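PDB 2OG5: L-asparagine oxygenase from Streptomyces coelicolor, which catalyses the iron(II)- and 2-oxoglutarate-dependent 3-hydroxylation of L-asparagine, supplying (2S,3S)-3-hydroxyasparagine for the non-ribosomally made calcium-dependent antibiotic. Local coordinates for residues R92-I100 against R208-L216; S258-L266 against V304-G312. All blocks are in the same frame, centred on the assembly; numbering follows the deposited sequence.

Interaction 1. Residues R92-I100 against R208-L216; sequences RDSGPDGAI and RTACVRRVL
Arg213 and Arg214 both start with CG beside the backbone N (chi1 -66° and -63°), but Arg213 then runs extended from CG to NE while Arg214 bends at chi2, and the two guanidinium groups grip different parts of the 95-98 turn. This is a type I beta turn leading into strand 99-103 of the jelly roll. It packs against the point where strand 207-211 passes into helix 212-215. Arg214 holds the Asp97 carboxylate side-on with two nitrogens. Arg214 NE meets Asp97 OD1 at 2.9 Å in a nearly straight bond, and Arg214 NH2 meets Asp97 OD2 at 3.0 Å. The carboxylate and guanidinium planes are turned 53° apart. Pro96 lies alongside, with CB 3.7 Å above the centre of the Arg214 guanidinium. Arg213 uses NH1 twice, toward Gly95 O (2.9 Å) and Ser94 OG (3.0 Å). Its NE forms a salt bridge with Asp259, and Ser94 OG is also bonded to Asp305. Gly95 O accepts from two donors, Arg213 NH1 and Gly98 N, from opposite faces of its plane. Just before this turn, Asp93 OD1 accepts from Gly95 N, an Asx turn. Cys211 is the N-cap of the helix; its SG accepts from Arg213 N. The same sulfur lies 3.4 Å from Pro96 O, a buried carbonyl oxygen with no hydrogen-bond partner in the model.

Interaction 2. Residues S258-L266 against V304-G312; sequences SDPDLRVDL and VDNRVTVHG. With NA (sodium ion), chain B.
Strand 260-262 meets the 306-308 loop through one direct backbone hydrogen bond, Leu262 N to Arg307 O at 2.9 Å, with the donor nearly in line with the C=O bond. A water adds a second link by donating to both Leu262 O and Asn306 O. Asp261 and Arg307 lie side by side and point the same way, but they make no salt bridge: OD1 of Asp261 lies 3.7 Å from CB of Arg307. The Arg307 chain bends at chi2 and chi3, which turns NE back to Asp305 OD1 at 2.8 Å. That oxygen also accepts from Arg307 N, making an Asx turn, and the two donors come from opposite faces of the carboxylate plane. The loop joins two strands of the jelly roll, 301-305 and 309-313. The second strand carries His311, an iron ligand whose NE2 here binds a sodium ion together with His179, Glu181 and waters. Next to it, Val310 puts CG1 3.9 Å from CG1 of Val264. Phe287 of helix 274-290 touches both Val310 and Leu262. Leu262 lays its CD2 methyl against the backbone of Val308, 3.6 Å from its C atom.

From the N terminus, the chain leaves helix 81-92, makes the turn before strand 99-103, and returns over 100 residues later at 208-216, where interaction 1 closes. Interaction 2 opens afterwards, at 258-266, and closes a shorter loop at 304-312 that contains helix 274-290. The two are therefore in series and neither nest nor cross. In space they touch. Interaction 1 brings the turn before strand 99-103 of the mixed sheet against the end of strand 207-211 of the four-stranded sheet. Interaction 2 sets strand 260-262, paired with 253-255, against the loop between 301-305 and 309-313, one strand of each sheet. Arg208 O probably accepts from Gly312 N, just beyond the metal ligand His311.

Interaction 1. Residues R92-I100 against R208-L216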
loop_
_atom_site.group_PDB
_atom_site.type_symbol
_atom_site.label_atom_id
_atom_site.label_comp_id
_atom_site.label_asym_id
_atom_site.label_seq_id
_atom_site.Cartn_x
_atom_site.Cartn_y
_atom_site.Cartn_z
ATOM N N ARG A 92 -15.846 -1.707 4.300
ATOM C CA ARG A 92 -17.154 -1.131 3.967
ATOM C C ARG A 92 -17.109 0.394 3.879
ATOM O O ARG A 92 -17.779 0.989 3.034
ATOM C CB ARG A 92 -18.197 -1.576 4.990
ATOM C CG ARG A 92 -19.598 -0.989 4.807
ATOM C CD ARG A 92 -20.162 -1.287 3.452
ATOM N NE ARG A 92 -21.485 -0.686 3.265
ATOM C CZ ARG A 92 -21.679 0.506 2.714
ATOM N NH1 ARG A 92 -20.648 1.248 2.325
ATOM N NH2 ARG A 92 -22.909 0.964 2.555
ATOM N N ASP A 93 -16.339 1.013 4.770
ATOM C CA ASP A 93 -16.203 2.465 4.822
ATOM C C ASP A 93 -14.828 2.804 5.399
ATOM O O ASP A 93 -14.577 2.586 6.577
ATOM C CB ASP A 93 -17.318 3.046 5.691
ATOM C CG ASP A 93 -17.293 4.560 5.769
ATOM O OD1 ASP A 93 -16.313 5.198 5.320
ATOM O OD2 ASP A 93 -18.286 5.123 6.289
ATOM N N SER A 94 -13.938 3.314 4.551
ATOM C CA SER A 94 -12.570 3.599 4.980
ATOM C C SER A 94 -12.432 4.956 5.684
ATOM O O SER A 94 -11.337 5.341 6.091
ATOM C CB SER A 94 -11.606 3.469 3.801
ATOM O OG SER A 94 -11.998 4.296 2.730
ATOM N N GLY A 95 -13.546 5.661 5.855
ATOM C CA GLY A 95 -13.584 6.859 6.677
ATOM C C GLY A 95 -12.999 8.092 6.017
ATOM O O GLY A 95 -12.529 8.047 4.894
ATOM N N PRO A 96 -13.026 9.219 6.731
ATOM C CA PRO A 96 -12.601 10.481 6.139
ATOM C C PRO A 96 -11.127 10.558 5.727
ATOM O O PRO A 96 -10.792 11.386 4.891
ATOM C CB PRO A 96 -12.929 11.511 7.232
ATOM C CG PRO A 96 -13.033 10.741 8.479
ATOM C CD PRO A 96 -13.504 9.377 8.114
ATOM N N ASP A 97 -10.258 9.727 6.305
ATOM C CA ASP A 97 -8.852 9.707 5.916
ATOM C C ASP A 97 -8.481 8.520 5.033
ATOM O O ASP A 97 -7.347 8.422 4.571
ATOM C CB ASP A 97 -7.970 9.732 7.151
ATOM C CG ASP A 97 -8.142 11.004 7.927
ATOM O OD1 ASP A 97 -7.781 12.055 7.368
ATOM O OD2 ASP A 97 -8.648 10.953 9.074
ATOM N N GLY A 98 -9.439 7.632 4.784
ATOM C CA GLY A 98 -9.215 6.511 3.879
ATOM C C GLY A 98 -8.049 5.631 4.262
ATOM O O GLY A 98 -7.341 5.122 3.392
ATOM N N ALA A 99 -7.844 5.443 5.559
ATOM C CA ALA A 99 -6.705 4.696 6.065
ATOM C C ALA A 99 -6.977 4.184 7.469
ATOM O O ALA A 99 -7.758 4.770 8.220
ATOM C CB ALA A 99 -5.451 5.577 6.065
ATOM N N ILE A 100 -6.327 3.082 7.817
ATOM C CA ILE A 100 -6.402 2.525 9.157
ATOM C C ILE A 100 -4.998 2.085 9.566
ATOM O O ILE A 100 -4.201 1.698 8.709
ATOM C CB ILE A 100 -7.427 1.353 9.242
ATOM C CG1 ILE A 100 -7.536 0.802 10.666
ATOM C CG2 ILE A 100 -7.078 0.224 8.285
ATOM C CD1 ILE A 100 -8.774 -0.099 10.856
ATOM N N ARG A 208 3.108 9.496 4.636
ATOM C CA ARG A 208 2.091 10.539 4.537
ATOM C C ARG A 208 0.915 10.009 3.733
ATOM O O ARG A 208 1.113 9.440 2.655
ATOM C CB ARG A 208 2.648 11.793 3.862
ATOM C CG ARG A 208 3.877 12.409 4.556
ATOM C CD ARG A 208 4.066 13.850 4.103
ATOM N NE ARG A 208 3.138 14.766 4.770
ATOM C CZ ARG A 208 2.766 15.956 4.291
ATOM N NH1 ARG A 208 3.210 16.395 3.123
ATOM N NH2 ARG A 208 1.942 16.719 4.987
ATOM N N THR A 209 -0.297 10.171 4.257
ATOM C CA THR A 209 -1.515 9.775 3.524
ATOM C C THR A 209 -2.470 10.963 3.438
ATOM O O THR A 209 -2.650 11.680 4.413
ATOM C CB THR A 209 -2.216 8.561 4.184
ATOM O OG1 THR A 209 -2.625 8.886 5.514
ATOM C CG2 THR A 209 -1.273 7.358 4.224
ATOM N N ALA A 210 -3.068 11.180 2.266
ATOM C CA ALA A 210 -4.040 12.264 2.091
ATOM C C ALA A 210 -5.255 11.778 1.312
ATOM O O ALA A 210 -5.120 11.212 0.234
ATOM C CB ALA A 210 -3.404 13.432 1.381
ATOM N N CYS A 211 -6.437 12.022 1.863
ATOM C CA CYS A 211 -7.675 11.478 1.316
ATOM C C CYS A 211 -8.447 12.541 0.571
ATOM O O CYS A 211 -8.589 13.677 1.053
ATOM C CB CYS A 211 -8.516 10.897 2.450
ATOM S SG CYS A 211 -9.998 10.000 1.937
ATOM N N VAL A 212 -8.957 12.174 -0.600
ATOM C CA VAL A 212 -9.799 13.076 -1.393
ATOM C C VAL A 212 -11.016 13.567 -0.594
ATOM O O VAL A 212 -11.520 14.664 -0.853
ATOM C CB VAL A 212 -10.262 12.420 -2.715
ATOM C CG1 VAL A 212 -11.260 11.302 -2.459
ATOM C CG2 VAL A 212 -10.856 13.472 -3.666
ATOM N N ARG A 213 -11.468 12.791 0.392
ATOM C CA ARG A 213 -12.599 13.203 1.249
ATOM C C ARG A 213 -12.306 14.443 2.102
ATOM O O ARG A 213 -13.218 15.225 2.397
ATOM C CB ARG A 213 -13.046 12.060 2.166
ATOM C CG ARG A 213 -13.640 10.889 1.409
ATOM C CD ARG A 213 -13.964 9.694 2.291
ATOM N NE ARG A 213 -14.582 8.672 1.452
ATOM C CZ ARG A 213 -14.370 7.358 1.544
ATOM N NH1 ARG A 213 -13.571 6.846 2.456
ATOM N NH2 ARG A 213 -14.978 6.545 0.698
ATOM N N ARG A 214 -11.049 14.605 2.519
ATOM C CA ARG A 214 -10.637 15.788 3.273
ATOM C C ARG A 214 -10.482 16.996 2.379
ATOM O O ARG A 214 -10.699 18.111 2.834
ATOM C CB ARG A 214 -9.308 15.582 4.006
ATOM C CG ARG A 214 -9.291 14.513 5.081
ATOM C CD ARG A 214 -10.182 14.875 6.250
ATOM N NE ARG A 214 -9.894 14.078 7.443
ATOM C CZ ARG A 214 -10.612 14.124 8.562
ATOM N NH1 ARG A 214 -11.653 14.943 8.663
ATOM N NH2 ARG A 214 -10.279 13.364 9.596
ATOM N N VAL A 215 -10.080 16.802 1.124
ATOM C CA VAL A 215 -9.748 17.948 0.280
ATOM C C VAL A 215 -10.864 18.418 -0.642
ATOM O O VAL A 215 -10.952 19.618 -0.899
ATOM C CB VAL A 215 -8.446 17.752 -0.541
ATOM C CG1 VAL A 215 -7.316 17.250 0.361
ATOM C CG2 VAL A 215 -8.645 16.832 -1.689
ATOM N N LEU A 216 -11.712 17.512 -1.131
ATOM C CA LEU A 216 -12.733 17.896 -2.120
ATOM C C LEU A 216 -13.546 19.140 -1.716
ATOM O O LEU A 216 -13.700 20.042 -2.533
ATOM C CB LEU A 216 -13.661 16.721 -2.469
ATOM C CG LEU A 216 -14.689 17.002 -3.576
ATOM C CD1 LEU A 216 -14.006 17.310 -4.898
ATOM C CD2 LEU A 216 -15.643 15.830 -3.746
HETATM O O HOH W 1 -15.211 3.919 1.777
HETATM O O HOH W 2 -5.068 9.950 4.999
HETATM O O HOH W 3 -6.155 12.531 5.224
#

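Interaction 2. Residues S258-L266 against V304-G312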
loop_
_atom_site.group_PDB
_atom_site.type_symbol
_atom_site.label_atom_id
_atom_site.label_comp_id
_atom_site.label_asym_id
_atom_site.label_seq_id
_atom_site.Cartn_x
_atom_site.Cartn_y
_atom_site.Cartn_z
ATOM N N SER A 258 -19.990 13.637 -4.961
ATOM C CA SER A 258 -19.720 14.032 -3.583
ATOM C C SER A 258 -18.689 13.138 -2.894
ATOM O O SER A 258 -17.962 13.602 -2.008
ATOM C CB SER A 258 -21.007 14.055 -2.758
ATOM O OG SER A 258 -21.568 12.769 -2.638
ATOM N N ASP A 259 -18.646 11.866 -3.301
ATOM C CA ASP A 259 -17.732 10.869 -2.729
ATOM C C ASP A 259 -16.965 10.155 -3.857
ATOM O O ASP A 259 -17.070 8.934 -4.024
ATOM C CB ASP A 259 -18.550 9.874 -1.875
ATOM C CG ASP A 259 -17.700 8.845 -1.131
ATOM O OD1 ASP A 259 -16.499 9.074 -0.874
ATOM O OD2 ASP A 259 -18.260 7.785 -0.762
ATOM N N PRO A 260 -16.168 10.913 -4.631
ATOM C CA PRO A 260 -15.446 10.292 -5.737
ATOM C C PRO A 260 -14.278 9.397 -5.315
ATOM O O PRO A 260 -13.750 9.520 -4.207
ATOM C CB PRO A 260 -14.890 11.491 -6.506
ATOM C CG PRO A 260 -14.740 12.552 -5.491
ATOM C CD PRO A 260 -15.899 12.362 -4.540
ATOM N N ASP A 261 -13.888 8.497 -6.213
ATOM C CA ASP A 261 -12.549 7.915 -6.169
ATOM C C ASP A 261 -11.612 8.854 -6.919
ATOM O O ASP A 261 -12.065 9.778 -7.609
ATOM C CB ASP A 261 -12.523 6.541 -6.840
ATOM C CG ASP A 261 -13.354 5.504 -6.115
ATOM O OD1 ASP A 261 -13.636 5.655 -4.912
ATOM O OD2 ASP A 261 -13.711 4.495 -6.763
ATOM N N LEU A 262 -10.306 8.628 -6.814
ATOM C CA LEU A 262 -9.368 9.365 -7.668
ATOM C C LEU A 262 -8.233 8.507 -8.199
ATOM O O LEU A 262 -7.981 7.407 -7.709
ATOM C CB LEU A 262 -8.827 10.610 -6.968
ATOM C CG LEU A 262 -7.623 10.471 -6.048
ATOM C CD1 LEU A 262 -7.196 11.876 -5.619
ATOM C CD2 LEU A 262 -7.951 9.586 -4.841
ATOM N N ARG A 263 -7.572 9.029 -9.222
ATOM C CA ARG A 263 -6.483 8.345 -9.892
ATOM C C ARG A 263 -5.465 9.413 -10.288
ATOM O O ARG A 263 -5.687 10.170 -11.241
ATOM C CB ARG A 263 -7.031 7.606 -11.112
ATOM C CG ARG A 263 -6.026 6.772 -11.853
ATOM C CD ARG A 263 -6.714 5.940 -12.917
ATOM N NE ARG A 263 -6.882 6.674 -14.155
ATOM C CZ ARG A 263 -6.127 6.522 -15.248
ATOM N NH1 ARG A 263 -5.100 5.677 -15.281
ATOM N NH2 ARG A 263 -6.399 7.238 -16.324
ATOM N N VAL A 264 -4.376 9.510 -9.530
ATOM C CA VAL A 264 -3.373 10.535 -9.786
ATOM C C VAL A 264 -2.011 10.126 -9.241
ATOM O O VAL A 264 -1.916 9.402 -8.252
ATOM C CB VAL A 264 -3.801 11.905 -9.176
ATOM C CG1 VAL A 264 -3.704 11.896 -7.652
ATOM C CG2 VAL A 264 -2.989 13.068 -9.779
ATOM N N ASP A 265 -0.964 10.585 -9.919
ATOM C CA ASP A 265 0.404 10.449 -9.423
ATOM C C ASP A 265 1.058 11.790 -9.672
ATOM O O ASP A 265 1.226 12.174 -10.823
ATOM C CB ASP A 265 1.119 9.322 -10.172
ATOM C CG ASP A 265 2.524 9.073 -9.670
ATOM O OD1 ASP A 265 3.214 10.041 -9.315
ATOM O OD2 ASP A 265 2.938 7.895 -9.643
ATOM N N LEU A 266 1.375 12.531 -8.611
ATOM C CA LEU A 266 1.867 13.903 -8.797
ATOM C C LEU A 266 3.248 13.948 -9.457
ATOM O O LEU A 266 3.651 14.998 -9.955
ATOM C CB LEU A 266 1.807 14.707 -7.496
ATOM C CG LEU A 266 0.375 15.113 -7.109
ATOM C CD1 LEU A 266 0.347 15.671 -5.711
ATOM C CD2 LEU A 266 -0.201 16.126 -8.080
ATOM N N VAL A 304 -3.938 1.513 3.449
ATOM C CA VAL A 304 -4.377 2.696 2.724
ATOM C C VAL A 304 -5.399 2.277 1.660
ATOM O O VAL A 304 -5.170 1.334 0.916
ATOM C CB VAL A 304 -3.178 3.380 2.044
ATOM C CG1 VAL A 304 -3.609 4.618 1.291
ATOM C CG2 VAL A 304 -2.083 3.727 3.089
ATOM N N ASP A 305 -6.546 2.941 1.643
ATOM C CA ASP A 305 -7.556 2.732 0.618
ATOM C C ASP A 305 -7.137 3.508 -0.614
ATOM O O ASP A 305 -7.279 4.726 -0.690
ATOM C CB ASP A 305 -8.919 3.192 1.129
ATOM C CG ASP A 305 -10.039 2.895 0.153
ATOM O OD1 ASP A 305 -9.730 2.698 -1.046
ATOM O OD2 ASP A 305 -11.226 2.881 0.573
ATOM N N ASN A 306 -6.596 2.784 -1.582
ATOM C CA ASN A 306 -5.996 3.370 -2.770
ATOM C C ASN A 306 -7.010 3.919 -3.758
ATOM O O ASN A 306 -6.609 4.539 -4.759
ATOM C CB ASN A 306 -5.114 2.315 -3.461
ATOM C CG ASN A 306 -4.151 2.911 -4.484
ATOM O OD1 ASN A 306 -3.474 3.917 -4.213
ATOM N ND2 ASN A 306 -4.051 2.270 -5.651
ATOM N N ARG A 307 -8.301 3.700 -3.504
ATOM C CA ARG A 307 -9.357 4.310 -4.333
ATOM C C ARG A 307 -9.554 5.789 -3.992
ATOM O O ARG A 307 -9.952 6.574 -4.863
ATOM C CB ARG A 307 -10.711 3.611 -4.139
ATOM C CG ARG A 307 -10.965 2.328 -4.922
ATOM C CD ARG A 307 -10.413 1.096 -4.260
ATOM N NE ARG A 307 -10.896 0.882 -2.899
ATOM C CZ ARG A 307 -11.898 0.083 -2.535
ATOM N NH1 ARG A 307 -12.552 -0.655 -3.413
ATOM N NH2 ARG A 307 -12.235 0.001 -1.260
ATOM N N VAL A 308 -9.289 6.166 -2.738
ATOM C CA VAL A 308 -9.616 7.505 -2.241
ATOM C C VAL A 308 -8.443 8.239 -1.591
ATOM O O VAL A 308 -8.557 9.427 -1.290
ATOM C CB VAL A 308 -10.793 7.479 -1.242
ATOM C CG1 VAL A 308 -12.088 7.107 -1.947
ATOM C CG2 VAL A 308 -10.506 6.552 -0.070
ATOM N N THR A 309 -7.319 7.558 -1.395
ATOM C CA THR A 309 -6.209 8.112 -0.636
ATOM C C THR A 309 -4.906 7.946 -1.390
ATOM O O THR A 309 -4.596 6.840 -1.843
ATOM C CB THR A 309 -6.140 7.430 0.745
ATOM O OG1 THR A 309 -7.355 7.714 1.436
ATOM C CG2 THR A 309 -4.966 7.925 1.600
ATOM N N VAL A 310 -4.173 9.050 -1.528
ATOM C CA VAL A 310 -2.813 9.055 -2.046
ATOM C C VAL A 310 -1.823 8.948 -0.898
ATOM O O VAL A 310 -2.150 9.260 0.248
ATOM C CB VAL A 310 -2.514 10.327 -2.860
ATOM C CG1 VAL A 310 -3.421 10.409 -4.094
ATOM C CG2 VAL A 310 -2.678 11.609 -2.007
ATOM N N HIS A 311 -0.614 8.481 -1.193
ATOM C CA HIS A 311 0.418 8.432 -0.160
ATOM C C HIS A 311 1.754 8.899 -0.691
ATOM O O HIS A 311 2.006 8.932 -1.899
ATOM C CB HIS A 311 0.525 7.028 0.448
ATOM C CG HIS A 311 1.082 6.002 -0.483
ATOM N ND1 HIS A 311 0.308 5.349 -1.422
ATOM C CD2 HIS A 311 2.337 5.511 -0.620
ATOM C CE1 HIS A 311 1.063 4.499 -2.094
ATOM N NE2 HIS A 311 2.298 4.581 -1.633
ATOM N N GLY A 312 2.599 9.279 0.257
ATOM C CA GLY A 312 3.961 9.713 0.003
ATOM C C GLY A 312 4.801 9.450 1.235
ATOM O O GLY A 312 4.400 8.711 2.133
HETATM NA NA NA B . 3.398 3.841 -3.268
HETATM O O HOH W 4 -6.324 5.203 -7.505
HETATM O O HOH W 5 4.692 3.170 -4.573
HETATM O O HOH W 6 5.128 4.161 -2.238
HETATM O O HOH W 7 3.936 2.009 -1.586
#